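Local coordinates for protein 11R-lipoxygenase (Gersemia fruticosa, PDB 3VF1) that probably oxygenates polyunsaturated fatty acids in lipid metabolism, inserting both atoms of molecular oxygen at a non-heme iron, with activity regulated by calcium, at residues A138-S143 and I513-D518; Q505-I510 and F563-V568; A646-G651 and A657-F662. All blocks are in the same frame, centred on the assembly; numbering follows the deposited sequence.

Interaction 1 (A138-S143 and I513-D518)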
ATOM      1  N   ALA A 138     -21.249 -17.571   2.129  1.00 35.94           N
ATOM      2  CA  ALA A 138     -20.734 -17.154   0.828  1.00 36.37           C
ATOM      3  C   ALA A 138     -21.170 -18.151  -0.239  1.00 38.15           C
ATOM      4  O   ALA A 138     -21.117 -19.363  -0.025  1.00 41.80           O
ATOM      5  CB  ALA A 138     -19.217 -17.038   0.865  1.00 36.80           C
ATOM      6  N   ILE A 139     -21.596 -17.639  -1.389  1.00 38.72           N
ATOM      7  CA  ILE A 139     -22.196 -18.476  -2.422  1.00 36.82           C
ATOM      8  C   ILE A 139     -21.711 -18.102  -3.819  1.00 36.66           C
ATOM      9  O   ILE A 139     -21.884 -16.967  -4.264  1.00 39.36           O
ATOM     10  CB  ILE A 139     -23.732 -18.358  -2.394  1.00 40.95           C
ATOM     11  CG1 ILE A 139     -24.269 -18.736  -1.012  1.00 41.32           C
ATOM     12  CG2 ILE A 139     -24.356 -19.237  -3.469  1.00 41.87           C
ATOM     13  CD1 ILE A 139     -25.733 -18.419  -0.819  1.00 43.32           C
ATOM     14  N   LEU A 140     -21.106 -19.065  -4.506  1.00 37.60           N
ATOM     15  CA  LEU A 140     -20.690 -18.875  -5.891  1.00 39.56           C
ATOM     16  C   LEU A 140     -21.912 -18.856  -6.802  1.00 40.22           C
ATOM     17  O   LEU A 140     -22.931 -19.470  -6.489  1.00 44.56           O
ATOM     18  CB  LEU A 140     -19.746 -20.001  -6.315  1.00 40.78           C
ATOM     19  CG  LEU A 140     -18.425 -20.085  -5.551  1.00 39.77           C
ATOM     20  CD1 LEU A 140     -17.695 -21.379  -5.874  1.00 35.62           C
ATOM     21  CD2 LEU A 140     -17.557 -18.884  -5.882  1.00 40.68           C
ATOM     22  N   PRO A 141     -21.817 -18.153  -7.940  1.00 40.92           N
ATOM     23  CA  PRO A 141     -22.946 -18.099  -8.875  1.00 42.34           C
ATOM     24  C   PRO A 141     -23.240 -19.464  -9.488  1.00 45.97           C
ATOM     25  O   PRO A 141     -24.396 -19.783  -9.762  1.00 45.78           O
ATOM     26  CB  PRO A 141     -22.466 -17.118  -9.948  1.00 38.92           C
ATOM     27  CG  PRO A 141     -20.982 -17.184  -9.888  1.00 39.21           C
ATOM     28  CD  PRO A 141     -20.642 -17.424  -8.449  1.00 42.39           C
ATOM     29  N   ASN A 142     -22.195 -20.260  -9.692  1.00 44.73           N
ATOM     30  CA  ASN A 142     -22.349 -21.601 -10.245  1.00 45.09           C
ATOM     31  C   ASN A 142     -22.503 -22.656  -9.151  1.00 49.53           C
ATOM     32  O   ASN A 142     -22.230 -23.835  -9.373  1.00 55.46           O
ATOM     33  CB  ASN A 142     -21.155 -21.950 -11.137  1.00 45.35           C
ATOM     34  CG  ASN A 142     -19.833 -21.885 -10.396  1.00 50.21           C
ATOM     35  OD1 ASN A 142     -19.672 -21.105  -9.459  1.00 48.58           O
ATOM     36  ND2 ASN A 142     -18.879 -22.706 -10.815  1.00 52.71           N
ATOM     37  N   SER A 143     -22.938 -22.228  -7.971  1.00 50.24           N
ATOM     38  CA  SER A 143     -23.129 -23.144  -6.854  1.00 49.08           C
ATOM     39  C   SER A 143     -24.506 -23.793  -6.924  1.00 50.87           C
ATOM     40  O   SER A 143     -25.275 -23.537  -7.847  1.00 53.78           O
ATOM     41  CB  SER A 143     -22.978 -22.398  -5.527  1.00 48.21           C
ATOM     42  OG  SER A 143     -23.256 -23.246  -4.427  1.00 50.49           O
ATOM     43  N   ILE A 513     -12.116 -23.983  -0.039  1.00 35.42           N
ATOM     44  CA  ILE A 513     -13.371 -24.194   0.674  1.00 33.84           C
ATOM     45  C   ILE A 513     -14.558 -24.072  -0.278  1.00 36.72           C
ATOM     46  O   ILE A 513     -15.558 -24.777  -0.127  1.00 37.71           O
ATOM     47  CB  ILE A 513     -13.547 -23.177   1.823  1.00 35.71           C
ATOM     48  CG1 ILE A 513     -12.647 -23.546   3.005  1.00 33.14           C
ATOM     49  CG2 ILE A 513     -14.998 -23.131   2.286  1.00 33.77           C
ATOM     50  CD1 ILE A 513     -12.600 -22.493   4.093  1.00 34.23           C
ATOM     51  N   TYR A 514     -14.441 -23.183  -1.261  1.00 34.07           N
ATOM     52  CA  TYR A 514     -15.555 -22.877  -2.156  1.00 36.56           C
ATOM     53  C   TYR A 514     -15.367 -23.447  -3.560  1.00 37.31           C
ATOM     54  O   TYR A 514     -16.340 -23.804  -4.225  1.00 39.97           O
ATOM     55  CB  TYR A 514     -15.764 -21.363  -2.216  1.00 32.50           C
ATOM     56  CG  TYR A 514     -16.032 -20.764  -0.857  1.00 33.90           C
ATOM     57  CD1 TYR A 514     -17.308 -20.777  -0.313  1.00 37.51           C
ATOM     58  CD2 TYR A 514     -15.008 -20.203  -0.109  1.00 36.38           C
ATOM     59  CE1 TYR A 514     -17.559 -20.242   0.935  1.00 36.06           C
ATOM     60  CE2 TYR A 514     -15.247 -19.664   1.140  1.00 37.02           C
ATOM     61  CZ  TYR A 514     -16.525 -19.685   1.656  1.00 38.15           C
ATOM     62  OH  TYR A 514     -16.773 -19.152   2.899  1.00 38.34           O
ATOM     63  N   TYR A 515     -14.120 -23.533  -4.009  1.00 36.07           N
ATOM     64  CA  TYR A 515     -13.815 -24.101  -5.317  1.00 37.03           C
ATOM     65  C   TYR A 515     -13.272 -25.514  -5.156  1.00 40.53           C
ATOM     66  O   TYR A 515     -12.134 -25.703  -4.730  1.00 39.34           O
ATOM     67  CB  TYR A 515     -12.793 -23.239  -6.055  1.00 34.80           C
ATOM     68  CG  TYR A 515     -13.269 -21.838  -6.364  1.00 34.55           C
ATOM     69  CD1 TYR A 515     -13.070 -20.800  -5.462  1.00 32.83           C
ATOM     70  CD2 TYR A 515     -13.910 -21.550  -7.561  1.00 33.15           C
ATOM     71  CE1 TYR A 515     -13.500 -19.518  -5.742  1.00 30.45           C
ATOM     72  CE2 TYR A 515     -14.344 -20.270  -7.852  1.00 34.61           C
ATOM     73  CZ  TYR A 515     -14.137 -19.259  -6.938  1.00 31.52           C
ATOM     74  OH  TYR A 515     -14.563 -17.983  -7.220  1.00 29.68           O
ATOM     75  N   ASN A 516     -14.088 -26.503  -5.502  1.00 43.79           N
ATOM     76  CA  ASN A 516     -13.714 -27.898  -5.311  1.00 47.77           C
ATOM     77  C   ASN A 516     -12.731 -28.380  -6.373  1.00 46.32           C
ATOM     78  O   ASN A 516     -12.002 -29.349  -6.160  1.00 43.39           O
ATOM     79  CB  ASN A 516     -14.959 -28.787  -5.311  1.00 52.20           C
ATOM     80  CG  ASN A 516     -14.884 -29.893  -4.277  1.00 74.19           C
ATOM     81  OD1 ASN A 516     -15.745 -29.998  -3.402  1.00 82.79           O
ATOM     82  ND2 ASN A 516     -13.850 -30.723  -4.368  1.00 73.67           N
ATOM     83  N   ASP A 517     -12.710 -27.703  -7.516  1.00 41.04           N
ATOM     84  CA  ASP A 517     -11.829 -28.093  -8.610  1.00 42.43           C
ATOM     85  C   ASP A 517     -11.675 -26.960  -9.619  1.00 42.88           C
ATOM     86  O   ASP A 517     -12.321 -25.920  -9.500  1.00 43.61           O
ATOM     87  CB  ASP A 517     -12.364 -29.352  -9.300  1.00 51.27           C
ATOM     88  CG  ASP A 517     -13.794 -29.192  -9.793  1.00 54.33           C
ATOM     89  OD1 ASP A 517     -14.128 -28.117 -10.338  1.00 49.84           O
ATOM     90  OD2 ASP A 517     -14.584 -30.145  -9.632  1.00 60.40           O
ATOM     91  N   ASP A 518     -10.819 -27.171 -10.614  1.00 41.11           N
ATOM     92  CA  ASP A 518     -10.520 -26.138 -11.599  1.00 45.60           C
ATOM     93  C   ASP A 518     -11.751 -25.765 -12.419  1.00 47.20           C
ATOM     94  O   ASP A 518     -11.867 -24.635 -12.901  1.00 45.58           O
ATOM     95  CB  ASP A 518      -9.392 -26.597 -12.526  1.00 43.88           C
ATOM     96  CG  ASP A 518      -8.109 -26.902 -11.774  1.00 48.94           C
ATOM     97  OD1 ASP A 518      -7.984 -26.470 -10.606  1.00 43.78           O
ATOM     98  OD2 ASP A 518      -7.223 -27.569 -12.352  1.00 50.65           O
TER

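Interaction 2 (Q505-I510 and F563-V568)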
ATOM      1  N   GLN A 505      -0.884 -19.486   1.912  1.00 29.99           N
ATOM      2  CA  GLN A 505      -1.561 -20.612   2.538  1.00 31.65           C
ATOM      3  C   GLN A 505      -2.997 -20.239   2.895  1.00 33.31           C
ATOM      4  O   GLN A 505      -3.922 -21.018   2.676  1.00 35.38           O
ATOM      5  CB  GLN A 505      -0.810 -21.059   3.793  1.00 29.25           C
ATOM      6  CG  GLN A 505      -1.365 -22.322   4.421  1.00 37.28           C
ATOM      7  CD  GLN A 505      -1.294 -23.508   3.483  1.00 42.33           C
ATOM      8  OE1 GLN A 505      -0.233 -23.822   2.945  1.00 51.04           O
ATOM      9  NE2 GLN A 505      -2.428 -24.168   3.272  1.00 39.44           N
ATOM     10  N   PHE A 506      -3.177 -19.041   3.443  1.00 31.65           N
ATOM     11  CA  PHE A 506      -4.501 -18.575   3.840  1.00 32.61           C
ATOM     12  C   PHE A 506      -5.432 -18.452   2.639  1.00 29.69           C
ATOM     13  O   PHE A 506      -6.559 -18.940   2.664  1.00 30.46           O
ATOM     14  CB  PHE A 506      -4.401 -17.229   4.561  1.00 28.68           C
ATOM     15  CG  PHE A 506      -5.729 -16.560   4.779  1.00 30.05           C
ATOM     16  CD1 PHE A 506      -6.709 -17.173   5.542  1.00 28.99           C
ATOM     17  CD2 PHE A 506      -5.996 -15.318   4.228  1.00 28.03           C
ATOM     18  CE1 PHE A 506      -7.929 -16.562   5.746  1.00 30.00           C
ATOM     19  CE2 PHE A 506      -7.217 -14.702   4.432  1.00 28.65           C
ATOM     20  CZ  PHE A 506      -8.184 -15.324   5.190  1.00 28.66           C
ATOM     21  N   VAL A 507      -4.957 -17.795   1.587  1.00 30.10           N
ATOM     22  CA  VAL A 507      -5.753 -17.619   0.380  1.00 30.98           C
ATOM     23  C   VAL A 507      -6.118 -18.969  -0.224  1.00 32.57           C
ATOM     24  O   VAL A 507      -7.233 -19.161  -0.702  1.00 36.00           O
ATOM     25  CB  VAL A 507      -5.005 -16.772  -0.667  1.00 30.58           C
ATOM     26  CG1 VAL A 507      -5.712 -16.835  -2.016  1.00 29.97           C
ATOM     27  CG2 VAL A 507      -4.885 -15.332  -0.192  1.00 28.15           C
ATOM     28  N   GLN A 508      -5.178 -19.906  -0.194  1.00 32.19           N
ATOM     29  CA  GLN A 508      -5.416 -21.240  -0.731  1.00 32.17           C
ATOM     30  C   GLN A 508      -6.490 -21.966   0.072  1.00 34.05           C
ATOM     31  O   GLN A 508      -7.354 -22.632  -0.496  1.00 33.91           O
ATOM     32  CB  GLN A 508      -4.124 -22.056  -0.728  1.00 31.00           C
ATOM     33  CG  GLN A 508      -4.269 -23.439  -1.342  1.00 34.56           C
ATOM     34  CD  GLN A 508      -2.942 -24.162  -1.472  1.00 40.18           C
ATOM     35  OE1 GLN A 508      -2.517 -24.872  -0.560  1.00 45.47           O
ATOM     36  NE2 GLN A 508      -2.281 -23.984  -2.609  1.00 42.38           N
ATOM     37  N   ASP A 509      -6.431 -21.835   1.394  1.00 30.82           N
ATOM     38  CA  ASP A 509      -7.413 -22.469   2.266  1.00 31.63           C
ATOM     39  C   ASP A 509      -8.815 -21.954   1.960  1.00 35.16           C
ATOM     40  O   ASP A 509      -9.751 -22.737   1.812  1.00 35.54           O
ATOM     41  CB  ASP A 509      -7.073 -22.218   3.736  1.00 33.33           C
ATOM     42  CG  ASP A 509      -5.834 -22.968   4.185  1.00 41.24           C
ATOM     43  OD1 ASP A 509      -5.371 -23.856   3.437  1.00 42.41           O
ATOM     44  OD2 ASP A 509      -5.328 -22.676   5.291  1.00 40.64           O
ATOM     45  N   ILE A 510      -8.954 -20.636   1.861  1.00 30.73           N
ATOM     46  CA  ILE A 510     -10.246 -20.021   1.586  1.00 31.41           C
ATOM     47  C   ILE A 510     -10.788 -20.473   0.237  1.00 33.44           C
ATOM     48  O   ILE A 510     -11.945 -20.872   0.123  1.00 33.32           O
ATOM     49  CB  ILE A 510     -10.149 -18.483   1.587  1.00 32.61           C
ATOM     50  CG1 ILE A 510      -9.797 -17.970   2.987  1.00 30.56           C
ATOM     51  CG2 ILE A 510     -11.455 -17.862   1.107  1.00 30.71           C
ATOM     52  CD1 ILE A 510     -10.797 -18.358   4.060  1.00 32.80           C
ATOM     53  N   PHE A 563      -2.725 -14.948  -7.949  1.00 28.55           N
ATOM     54  CA  PHE A 563      -3.096 -13.568  -8.232  1.00 27.24           C
ATOM     55  C   PHE A 563      -3.636 -12.875  -6.987  1.00 26.37           C
ATOM     56  O   PHE A 563      -3.342 -11.708  -6.745  1.00 28.72           O
ATOM     57  CB  PHE A 563      -4.133 -13.506  -9.354  1.00 28.53           C
ATOM     58  CG  PHE A 563      -4.359 -12.122  -9.888  1.00 30.28           C
ATOM     59  CD1 PHE A 563      -3.594 -11.637 -10.937  1.00 30.64           C
ATOM     60  CD2 PHE A 563      -5.328 -11.300  -9.338  1.00 30.48           C
ATOM     61  CE1 PHE A 563      -3.795 -10.363 -11.430  1.00 28.43           C
ATOM     62  CE2 PHE A 563      -5.535 -10.024  -9.828  1.00 30.60           C
ATOM     63  CZ  PHE A 563      -4.767  -9.555 -10.875  1.00 28.93           C
ATOM     64  N   LEU A 564      -4.421 -13.598  -6.195  1.00 28.57           N
ATOM     65  CA  LEU A 564      -5.007 -13.030  -4.985  1.00 29.00           C
ATOM     66  C   LEU A 564      -3.956 -12.868  -3.892  1.00 29.67           C
ATOM     67  O   LEU A 564      -4.023 -11.938  -3.090  1.00 31.25           O
ATOM     68  CB  LEU A 564      -6.156 -13.907  -4.485  1.00 30.51           C
ATOM     69  CG  LEU A 564      -7.368 -13.997  -5.417  1.00 30.03           C
ATOM     70  CD1 LEU A 564      -8.373 -15.004  -4.884  1.00 29.21           C
ATOM     71  CD2 LEU A 564      -8.015 -12.636  -5.591  1.00 28.90           C
ATOM     72  N   THR A 565      -2.987 -13.778  -3.862  1.00 28.67           N
ATOM     73  CA  THR A 565      -1.888 -13.684  -2.911  1.00 27.29           C
ATOM     74  C   THR A 565      -1.107 -12.398  -3.162  1.00 30.36           C
ATOM     75  O   THR A 565      -0.732 -11.693  -2.225  1.00 30.85           O
ATOM     76  CB  THR A 565      -0.935 -14.888  -3.025  1.00 28.36           C
ATOM     77  OG1 THR A 565      -1.626 -16.089  -2.652  1.00 32.96           O
ATOM     78  CG2 THR A 565       0.273 -14.712  -2.119  1.00 26.02           C
ATOM     79  N   VAL A 566      -0.869 -12.097  -4.435  1.00 27.98           N
ATOM     80  CA  VAL A 566      -0.183 -10.871  -4.824  1.00 25.84           C
ATOM     81  C   VAL A 566      -0.909  -9.644  -4.287  1.00 29.32           C
ATOM     82  O   VAL A 566      -0.282  -8.730  -3.753  1.00 30.71           O
ATOM     83  CB  VAL A 566      -0.069 -10.754  -6.360  1.00 26.11           C
ATOM     84  CG1 VAL A 566       0.247  -9.321  -6.772  1.00 28.15           C
ATOM     85  CG2 VAL A 566       0.987 -11.711  -6.891  1.00 27.05           C
ATOM     86  N   VAL A 567      -2.229  -9.627  -4.428  1.00 29.03           N
ATOM     87  CA  VAL A 567      -3.026  -8.479  -4.015  1.00 28.18           C
ATOM     88  C   VAL A 567      -2.986  -8.285  -2.502  1.00 27.45           C
ATOM     89  O   VAL A 567      -2.727  -7.187  -2.014  1.00 29.33           O
ATOM     90  CB  VAL A 567      -4.494  -8.620  -4.464  1.00 29.43           C
ATOM     91  CG1 VAL A 567      -5.331  -7.465  -3.931  1.00 26.41           C
ATOM     92  CG2 VAL A 567      -4.581  -8.683  -5.979  1.00 26.90           C
ATOM     93  N   VAL A 568      -3.248  -9.357  -1.761  1.00 27.05           N
ATOM     94  CA  VAL A 568      -3.283  -9.287  -0.305  1.00 26.95           C
ATOM     95  C   VAL A 568      -1.916  -8.900   0.255  1.00 29.91           C
ATOM     96  O   VAL A 568      -1.819  -8.115   1.200  1.00 27.71           O
ATOM     97  CB  VAL A 568      -3.721 -10.632   0.314  1.00 27.83           C
ATOM     98  CG1 VAL A 568      -3.586 -10.595   1.832  1.00 28.39           C
ATOM     99  CG2 VAL A 568      -5.149 -10.961  -0.085  1.00 27.11           C
TER

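Interaction 3 (A646-G651 and A657-F662)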
ATOM      1  N   ALA A 646     -11.963  -7.877  12.287  1.00 46.95           N
ATOM      2  CA  ALA A 646     -13.068  -7.567  13.189  1.00 50.71           C
ATOM      3  C   ALA A 646     -14.361  -7.342  12.415  1.00 46.70           C
ATOM      4  O   ALA A 646     -15.438  -7.734  12.863  1.00 43.49           O
ATOM      5  CB  ALA A 646     -12.736  -6.346  14.030  1.00 56.46           C
ATOM      6  N   ASP A 647     -14.249  -6.711  11.249  1.00 45.71           N
ATOM      7  CA  ASP A 647     -15.406  -6.460  10.397  1.00 45.32           C
ATOM      8  C   ASP A 647     -15.595  -7.609   9.412  1.00 44.96           C
ATOM      9  O   ASP A 647     -15.824  -7.391   8.222  1.00 42.92           O
ATOM     10  CB  ASP A 647     -15.231  -5.142   9.643  1.00 42.57           C
ATOM     11  CG  ASP A 647     -15.151  -3.946  10.572  1.00 48.86           C
ATOM     12  OD1 ASP A 647     -14.924  -4.149  11.784  1.00 48.37           O
ATOM     13  OD2 ASP A 647     -15.310  -2.804  10.090  1.00 51.90           O
ATOM     14  N   ASN A 648     -15.503  -8.833   9.923  1.00 44.42           N
ATOM     15  CA  ASN A 648     -15.540 -10.031   9.092  1.00 44.27           C
ATOM     16  C   ASN A 648     -16.865 -10.210   8.357  1.00 43.01           C
ATOM     17  O   ASN A 648     -17.938 -10.114   8.952  1.00 44.27           O
ATOM     18  CB  ASN A 648     -15.258 -11.265   9.948  1.00 45.72           C
ATOM     19  CG  ASN A 648     -15.210 -12.534   9.133  1.00 42.83           C
ATOM     20  OD1 ASN A 648     -14.876 -12.512   7.949  1.00 44.69           O
ATOM     21  ND2 ASN A 648     -15.546 -13.651   9.760  1.00 46.76           N
ATOM     22  N   LEU A 649     -16.776 -10.484   7.060  1.00 39.64           N
ATOM     23  CA  LEU A 649     -17.958 -10.689   6.231  1.00 38.62           C
ATOM     24  C   LEU A 649     -18.285 -12.173   6.070  1.00 39.37           C
ATOM     25  O   LEU A 649     -19.368 -12.527   5.609  1.00 42.65           O
ATOM     26  CB  LEU A 649     -17.748 -10.057   4.855  1.00 37.46           C
ATOM     27  CG  LEU A 649     -17.505  -8.549   4.853  1.00 35.76           C
ATOM     28  CD1 LEU A 649     -17.227  -8.058   3.440  1.00 36.43           C
ATOM     29  CD2 LEU A 649     -18.694  -7.814   5.453  1.00 40.20           C
ATOM     30  N   PHE A 650     -17.349 -13.037   6.449  1.00 37.88           N
ATOM     31  CA  PHE A 650     -17.555 -14.478   6.333  1.00 37.28           C
ATOM     32  C   PHE A 650     -18.480 -15.003   7.423  1.00 39.97           C
ATOM     33  O   PHE A 650     -18.312 -14.684   8.600  1.00 41.46           O
ATOM     34  CB  PHE A 650     -16.219 -15.221   6.397  1.00 34.80           C
ATOM     35  CG  PHE A 650     -15.424 -15.153   5.125  1.00 35.22           C
ATOM     36  CD1 PHE A 650     -15.748 -15.960   4.051  1.00 32.88           C
ATOM     37  CD2 PHE A 650     -14.346 -14.290   5.008  1.00 35.36           C
ATOM     38  CE1 PHE A 650     -15.019 -15.904   2.879  1.00 31.27           C
ATOM     39  CE2 PHE A 650     -13.614 -14.231   3.841  1.00 34.65           C
ATOM     40  CZ  PHE A 650     -13.951 -15.041   2.774  1.00 34.68           C
ATOM     41  N   GLY A 651     -19.457 -15.809   7.021  1.00 40.62           N
ATOM     42  CA  GLY A 651     -20.349 -16.460   7.962  1.00 39.05           C
ATOM     43  C   GLY A 651     -20.018 -17.932   8.119  1.00 37.09           C
ATOM     44  O   GLY A 651     -20.284 -18.529   9.163  1.00 36.73           O
ATOM     45  N   ALA A 657     -12.209 -20.912  10.518  1.00 30.52           N
ATOM     46  CA  ALA A 657     -11.124 -21.827  10.848  1.00 30.10           C
ATOM     47  C   ALA A 657      -9.867 -21.459  10.067  1.00 30.20           C
ATOM     48  O   ALA A 657      -8.761 -21.496  10.604  1.00 30.67           O
ATOM     49  CB  ALA A 657     -11.531 -23.260  10.551  1.00 32.90           C
ATOM     50  N   ALA A 658     -10.045 -21.102   8.799  1.00 27.70           N
ATOM     51  CA  ALA A 658      -8.925 -20.714   7.951  1.00 32.19           C
ATOM     52  C   ALA A 658      -8.298 -19.421   8.465  1.00 33.34           C
ATOM     53  O   ALA A 658      -7.074 -19.297   8.539  1.00 30.16           O
ATOM     54  CB  ALA A 658      -9.385 -20.543   6.515  1.00 28.61           C
ATOM     55  N   MET A 659      -9.149 -18.464   8.822  1.00 28.73           N
ATOM     56  CA  MET A 659      -8.698 -17.182   9.344  1.00 27.30           C
ATOM     57  C   MET A 659      -7.959 -17.344  10.672  1.00 28.06           C
ATOM     58  O   MET A 659      -6.981 -16.650  10.932  1.00 31.44           O
ATOM     59  CB  MET A 659      -9.889 -16.238   9.525  1.00 27.48           C
ATOM     60  CG  MET A 659     -10.339 -15.561   8.240  1.00 32.23           C
ATOM     61  SD  MET A 659     -12.000 -14.861   8.347  1.00 44.89           S
ATOM     62  CE  MET A 659     -11.994 -14.200  10.013  1.00 45.14           C
ATOM     63  N   ALA A 660      -8.430 -18.259  11.514  1.00 28.44           N
ATOM     64  CA  ALA A 660      -7.808 -18.480  12.815  1.00 28.95           C
ATOM     65  C   ALA A 660      -6.430 -19.115  12.650  1.00 28.34           C
ATOM     66  O   ALA A 660      -5.490 -18.772  13.365  1.00 28.58           O
ATOM     67  CB  ALA A 660      -8.698 -19.354  13.684  1.00 24.67           C
ATOM     68  N   LYS A 661      -6.319 -20.043  11.706  1.00 27.75           N
ATOM     69  CA  LYS A 661      -5.045 -20.680  11.396  1.00 29.55           C
ATOM     70  C   LYS A 661      -4.069 -19.630  10.876  1.00 33.78           C
ATOM     71  O   LYS A 661      -2.873 -19.665  11.173  1.00 34.35           O
ATOM     72  CB  LYS A 661      -5.258 -21.772  10.349  1.00 31.67           C
ATOM     73  CG  LYS A 661      -3.984 -22.394   9.798  1.00 38.06           C
ATOM     74  CD  LYS A 661      -4.294 -23.236   8.569  1.00 45.31           C
ATOM     75  CE  LYS A 661      -3.032 -23.719   7.878  1.00 55.29           C
ATOM     76  NZ  LYS A 661      -3.334 -24.298   6.539  1.00 45.25           N
ATOM     77  N   PHE A 662      -4.604 -18.696  10.096  1.00 32.07           N
ATOM     78  CA  PHE A 662      -3.842 -17.571   9.573  1.00 29.20           C
ATOM     79  C   PHE A 662      -3.239 -16.765  10.723  1.00 29.93           C
ATOM     80  O   PHE A 662      -2.032 -16.528  10.761  1.00 30.44           O
ATOM     81  CB  PHE A 662      -4.771 -16.697   8.723  1.00 28.29           C
ATOM     82  CG  PHE A 662      -4.077 -15.597   7.970  1.00 28.71           C
ATOM     83  CD1 PHE A 662      -2.917 -15.839   7.253  1.00 29.32           C
ATOM     84  CD2 PHE A 662      -4.615 -14.320   7.953  1.00 29.93           C
ATOM     85  CE1 PHE A 662      -2.298 -14.818   6.550  1.00 28.29           C
ATOM     86  CE2 PHE A 662      -4.003 -13.300   7.251  1.00 32.47           C
ATOM     87  CZ  PHE A 662      -2.845 -13.549   6.549  1.00 28.11           C
TER

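Interaction 1 (A138-S143 and I513-D518)
Leu140 and Tyr515 both hold CG beside the backbone N and anti to the carbonyl carbon (chi1 -63° in each), a pair of torsions that brings the fork of the leucine against one face of the tyrosine ring. CD1 makes the CH-pi contact: it stands 4.2 Å from the centroid of the Tyr515 ring and 14° off the normal, a little toward the rim. The other branch reaches the phenol end, where Leu140 CD2 is 3.6 Å from Tyr515 CZ. Leu140 CD1 also packs on the preceding residue, 3.2 Å from Tyr514 O and 4.1 Å from Tyr514 CB, so the leucine is fitted against two successive tyrosines. Two residues earlier, Ala138 CB meets the Tyr514 ring obliquely, 3.6 Å from CE1, while Ile513 CG2 lies over the centre of one face of that ring. Leu140 opens a type I turn that closes at Ser143.

The contact illustrates how the loop after strand 130-134 of the beta-sandwich can be seated on the region where helix 491-514 gives way to a loop. No hydrogen bond crosses between the segments. The polar ends are satisfied by carboxylates beside them: Asp524 binds Tyr515 OH, and Asp652 OD2 takes both Tyr514 OH and Ala138 N. The chemistry is thus apolar at the centre, with one shared carboxylate oxygen tying the two segments at its margin.

Interaction 2 (Q505-I510 and F563-V568)
Val507 takes part in every side-chain contact across the two segments: it points from helix 505-510 into helix 563-568 and meets Leu564, Thr565 and Val568, spaced as i, i+1 and i+4. The short segments run closer to antiparallel than to parallel, with 131° between their directions, and their axes approach to 9.4 Å. It is a compact example of how one beta-branched residue can fill the junction of two crossing helices with both its branches.

The two methyl groups divide the work. Val507 CG1 lies 3.9 Å from Leu564 CB, the two side chains crossing at about a right angle, while Val507 CG2 comes more loosely within 4.4 Å of Val568 CG2. Between them the valine stem faces the threonine, with Val507 CB 4.0 Å from Thr565 OG1. That hydroxyl sits beside its own backbone N (chi1 -65°), which leaves it able to hydrogen-bond Val561 O one turn back in its own helix. A buried polar atom is satisfied locally, and its contact with Val507 is therefore van der Waals packing, with no hydrogen bond between them.

On the more exposed side, Gln505 NE2 donates to Asp509 OD1 at 3.0 Å, a bent bond (140°) that meets OD1 from the syn side but out of the carboxylate plane; Asp509 OD2 forms a salt bridge with Lys661 of helix 653-676.

The seam is longer than the two segments. Ile503, His504 and Ile511, on the same helix 491-514, pack on Val568, Thr565 and Leu564 respectively. Helix 416-425 closes one flank through Leu421 on Leu564 and His424 on Val568, and helix 653-676 covers another side of helix 491-514, where the Phe506 and Phe662 rings stack.

Interaction 3 (A646-G651 and A657-F662)
The Asn648 amide is the flat group at the centre of this contact, with the thioether of Met659 against one face and the backbone N of Phe650 on the opposite face. Met659 CE lies over the amide, 3.6 Å from Asn648 ND2 and 3.7 Å from Asn648 CG; Met659 SD is on the same side but past the rim, 3.7 Å from Asn648 OD1. On the other side Phe650 N donates to Asn648 OD1 at 2.9 Å, closing an Asx turn. The N-H...O angle is 161°, yet the donor stands 66° out of the carbonyl plane and not on a lone pair. Asn648 OD1 also lies at the edge of the Phe650 ring, in its plane.

Met659 extends from its helix and then bends at its last torsion (chi3 39°), which lays the methyl group over the amide. Its sulfur reaches the phenyl ring as well: SD is 4.1 Å from Phe650 CD2 and 5.2 Å from the ring centroid, an oblique Met-aromatic contact. The example shows one thioether serving two flat partners, by its methyl and sulfur on the amide and by sulfur alone on the ring. The Asx-turn bond limits how the amide can rotate, consistent with its face being kept toward Met659.

The loop leads into helix 653-676, whose His656 bonds Phe650 O. Phe650 packs on Tyr514 of helix 491-514 and on Lys419 of helix 416-425. Leu649 reaches Trp418 and Tyr422 of that same helix, and Pro122 and Tyr124 of PLAT-domain strand 116-124.

In the fold
Helix 491-514 connects all three contacts. It supplies 505-510 to interaction 2 and runs into 513-518 of interaction 1, the two centres being about 15 Å apart. Interaction 3 adjoins both. On the interaction 1 side Tyr514 OH lies 3.5 Å from Phe650 CD1. On the interaction 2 side a salt bridge of 2.9 Å joins Asp509 OD2 to Lys661 NZ. Beside it, Ile510 CD1 is packed 3.6 Å from Ala658 CB. Interaction 2 is nearest the catalytic iron: the side chain of Val568 is about 11 Å from that of the iron ligand His575, on the same helix 557-579. Interactions 1 and 3 lie away from the metal, toward the PLAT domain.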